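PDB 7MX5: Tol-Pal system protein TolB from Acinetobacter baumannii, which probably serves as the periplasmic component of the Tol-Pal system, which helps draw in the outer membrane during cell division and maintain its integrity. Local coordinates for residues A[329-334]-A[340-345]. Residues are numbered along the deposited sequence; the frame is centred on the assembly and turned at random.
Sequences VAIQDI and NILTPT
The oxygen of the Val329 peptide accepts two backbone N-H groups: Leu342 N lies in the carbonyl plane, 2.7 Å from Val329 O, and Thr343 N makes a weak bond of 3.3 Å to the same Val329 O. The carbonyl of Asn340 is met differently, by Ile331 N tilted 21° from its plane, 2.6 Å from Asn340 O. Leu342 and Thr343 both stand opposite the single residue Val329, the arrangement of a classic beta bulge, here in the hairpin of strands 328-333 and 339-344, the last two strands of a four-stranded antiparallel propeller blade.

The extra residue shifts the register by one between the Val329–Thr343 hydrogen-bonded pair and the Ala330–Ile341 non-hydrogen-bonded pair. Leu342 takes up the slack with a nearly helical backbone, and its CB is directed toward 329-334, while the side chains of Val329, Ile331, Asn340 and Thr343 share one face of the sheet. The bulge also brings Leu342 CB to 3.1 Å from Val329 O, a tight approach. Farther out, Leu342 CD2 comes over Ile331 CG1 at 3.9 Å, the two side chains meeting at a slant. Strand 359-366 packs against this part of the blade, where Val329 and Thr343 touch Tyr362 and Leu342 touches Val360. On the reverse face, Ala330 and Ile341 both reach His320 of the adjoining strand 315-320.

The bulge is closed by Val329 N, which approaches Thr343 O almost straight down the carbonyl bond (170°). CG1 of Val329 extends opposite its own backbone N (chi1 177°), which leaves CG2 on the side of that N, facing Thr345. The Val329 and Thr345 side chains cross at about a right angle, bringing both CB and CG2 of Thr345 to 3.9 Å from Val329 CG2.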
ATOM      1  N   VAL A 329      11.876   9.725   0.722  1.00 36.06           N
ATOM      2  CA  VAL A 329      11.302   8.601  -0.009  1.00 31.73           C
ATOM      3  C   VAL A 329      11.642   8.790  -1.481  1.00 31.81           C
ATOM      4  O   VAL A 329      11.324   9.827  -2.071  1.00 34.46           O
ATOM      5  CB  VAL A 329       9.785   8.509   0.206  1.00 36.65           C
ATOM      6  CG1 VAL A 329       9.197   7.382  -0.631  1.00 38.45           C
ATOM      7  CG2 VAL A 329       9.471   8.303   1.679  1.00 41.00           C
ATOM      8  N   ALA A 330      12.309   7.803  -2.071  1.00 35.85           N
ATOM      9  CA  ALA A 330      12.778   7.909  -3.444  1.00 36.26           C
ATOM     10  C   ALA A 330      12.328   6.700  -4.249  1.00 45.40           C
ATOM     11  O   ALA A 330      12.050   5.627  -3.704  1.00 39.42           O
ATOM     12  CB  ALA A 330      14.306   8.040  -3.509  1.00 34.09           C
ATOM     13  N   ILE A 331      12.261   6.892  -5.564  1.00 37.76           N
ATOM     14  CA  ILE A 331      11.881   5.850  -6.510  1.00 41.08           C
ATOM     15  C   ILE A 331      12.997   5.726  -7.536  1.00 41.89           C
ATOM     16  O   ILE A 331      13.328   6.703  -8.219  1.00 48.10           O
ATOM     17  CB  ILE A 331      10.543   6.158  -7.199  1.00 42.27           C
ATOM     18  CG1 ILE A 331       9.442   6.397  -6.165  1.00 34.18           C
ATOM     19  CG2 ILE A 331      10.158   5.027  -8.143  1.00 34.05           C
ATOM     20  CD1 ILE A 331       9.194   5.218  -5.255  1.00 39.06           C
ATOM     21  N   GLN A 332      13.577   4.534  -7.645  1.00 37.25           N
ATOM     22  CA  GLN A 332      14.597   4.247  -8.643  1.00 38.10           C
ATOM     23  C   GLN A 332      14.041   3.276  -9.674  1.00 39.91           C
ATOM     24  O   GLN A 332      13.466   2.243  -9.314  1.00 35.88           O
ATOM     25  CB  GLN A 332      15.861   3.666  -8.008  1.00 33.02           C
ATOM     26  CG  GLN A 332      16.992   3.451  -9.006  1.00 33.45           C
ATOM     27  CD  GLN A 332      18.210   2.789  -8.394  1.00 44.63           C
ATOM     28  OE1 GLN A 332      18.996   3.433  -7.698  1.00 51.87           O
ATOM     29  NE2 GLN A 332      18.380   1.500  -8.661  1.00 51.25           N
ATOM     30  N   ASP A 333      14.212   3.610 -10.950  1.00 37.73           N
ATOM     31  CA  ASP A 333      13.857   2.701 -12.028  1.00 33.49           C
ATOM     32  C   ASP A 333      14.935   1.632 -12.160  1.00 40.52           C
ATOM     33  O   ASP A 333      16.126   1.946 -12.233  1.00 44.25           O
ATOM     34  CB  ASP A 333      13.696   3.466 -13.340  1.00 47.79           C
ATOM     35  CG  ASP A 333      12.832   2.729 -14.344  1.00 51.20           C
ATOM     36  OD1 ASP A 333      13.347   1.808 -15.012  1.00 48.09           O
ATOM     37  OD2 ASP A 333      11.635   3.069 -14.463  1.00 52.36           O
ATOM     38  N   ILE A 334      14.514   0.366 -12.181  1.00 46.49           N
ATOM     39  CA  ILE A 334      15.478  -0.728 -12.231  1.00 37.49           C
ATOM     40  C   ILE A 334      16.128  -0.811 -13.608  1.00 41.98           C
ATOM     41  O   ILE A 334      17.331  -1.077 -13.727  1.00 45.93           O
ATOM     42  CB  ILE A 334      14.796  -2.052 -11.837  1.00 41.74           C
ATOM     43  CG1 ILE A 334      14.491  -2.060 -10.337  1.00 42.01           C
ATOM     44  CG2 ILE A 334      15.667  -3.243 -12.207  1.00 46.61           C
ATOM     45  CD1 ILE A 334      13.379  -3.004  -9.943  1.00 43.56           C
ATOM     46  N   ASN A 340      14.356   8.918  -8.497  1.00 53.64           N
ATOM     47  CA  ASN A 340      13.369   9.989  -8.384  1.00 56.66           C
ATOM     48  C   ASN A 340      13.071  10.215  -6.907  1.00 47.58           C
ATOM     49  O   ASN A 340      12.500   9.343  -6.244  1.00 52.05           O
ATOM     50  CB  ASN A 340      12.095   9.635  -9.148  1.00 58.24           C
ATOM     51  CG  ASN A 340      10.952  10.595  -8.862  1.00 64.20           C
ATOM     52  OD1 ASN A 340      11.167  11.742  -8.468  1.00 71.12           O
ATOM     53  ND2 ASN A 340       9.725  10.128  -9.065  1.00 67.86           N
ATOM     54  N   ILE A 341      13.447  11.384  -6.400  1.00 34.24           N
ATOM     55  CA  ILE A 341      13.130  11.754  -5.025  1.00 47.31           C
ATOM     56  C   ILE A 341      11.670  12.184  -4.968  1.00 44.07           C
ATOM     57  O   ILE A 341      11.251  13.098  -5.686  1.00 47.62           O
ATOM     58  CB  ILE A 341      14.057  12.867  -4.518  1.00 54.54           C
ATOM     59  CG1 ILE A 341      15.499  12.359  -4.434  1.00 47.78           C
ATOM     60  CG2 ILE A 341      13.578  13.380  -3.166  1.00 50.25           C
ATOM     61  CD1 ILE A 341      16.369  13.114  -3.450  1.00 64.59           C
ATOM     62  N   LEU A 342      10.890  11.523  -4.114  1.00 35.19           N
ATOM     63  CA  LEU A 342       9.455  11.763  -4.034  1.00 45.28           C
ATOM     64  C   LEU A 342       9.099  12.820  -2.993  1.00 38.48           C
ATOM     65  O   LEU A 342       8.354  13.760  -3.291  1.00 45.44           O
ATOM     66  CB  LEU A 342       8.725  10.453  -3.719  1.00 43.43           C
ATOM     67  CG  LEU A 342       7.380  10.208  -4.400  1.00 47.42           C
ATOM     68  CD1 LEU A 342       7.426  10.653  -5.852  1.00 44.71           C
ATOM     69  CD2 LEU A 342       7.004   8.740  -4.299  1.00 30.25           C
ATOM     70  N   THR A 343       9.625  12.684  -1.777  1.00 37.33           N
ATOM     71  CA  THR A 343       9.222  13.531  -0.663  1.00 36.16           C
ATOM     72  C   THR A 343      10.186  13.359   0.505  1.00 40.53           C
ATOM     73  O   THR A 343      10.824  12.305   0.631  1.00 44.88           O
ATOM     74  CB  THR A 343       7.798  13.181  -0.222  1.00 45.22           C
ATOM     75  OG1 THR A 343       7.424  13.974   0.911  1.00 43.69           O
ATOM     76  CG2 THR A 343       7.707  11.706   0.146  1.00 29.31           C
ATOM     77  N   PRO A 344      10.332  14.359   1.369  1.00 42.91           N
ATOM     78  CA  PRO A 344      11.044  14.134   2.632  1.00 51.08           C
ATOM     79  C   PRO A 344      10.225  13.252   3.561  1.00 41.24           C
ATOM     80  O   PRO A 344       8.999  13.167   3.467  1.00 42.63           O
ATOM     81  CB  PRO A 344      11.223  15.542   3.216  1.00 45.81           C
ATOM     82  CG  PRO A 344      10.794  16.499   2.155  1.00 37.33           C
ATOM     83  CD  PRO A 344       9.935  15.765   1.184  1.00 42.89           C
ATOM     84  N   THR A 345      10.930  12.579   4.467  1.00 42.89           N
ATOM     85  CA  THR A 345      10.293  11.713   5.448  1.00 42.24           C
ATOM     86  C   THR A 345      11.056  11.794   6.761  1.00 45.88           C
ATOM     87  O   THR A 345      12.253  12.094   6.786  1.00 50.83           O
ATOM     88  CB  THR A 345      10.220  10.257   4.965  1.00 41.96           C
ATOM     89  OG1 THR A 345       9.642   9.438   5.992  1.00 34.49           O
ATOM     90  CG2 THR A 345      11.605   9.733   4.622  1.00 32.52           C
TER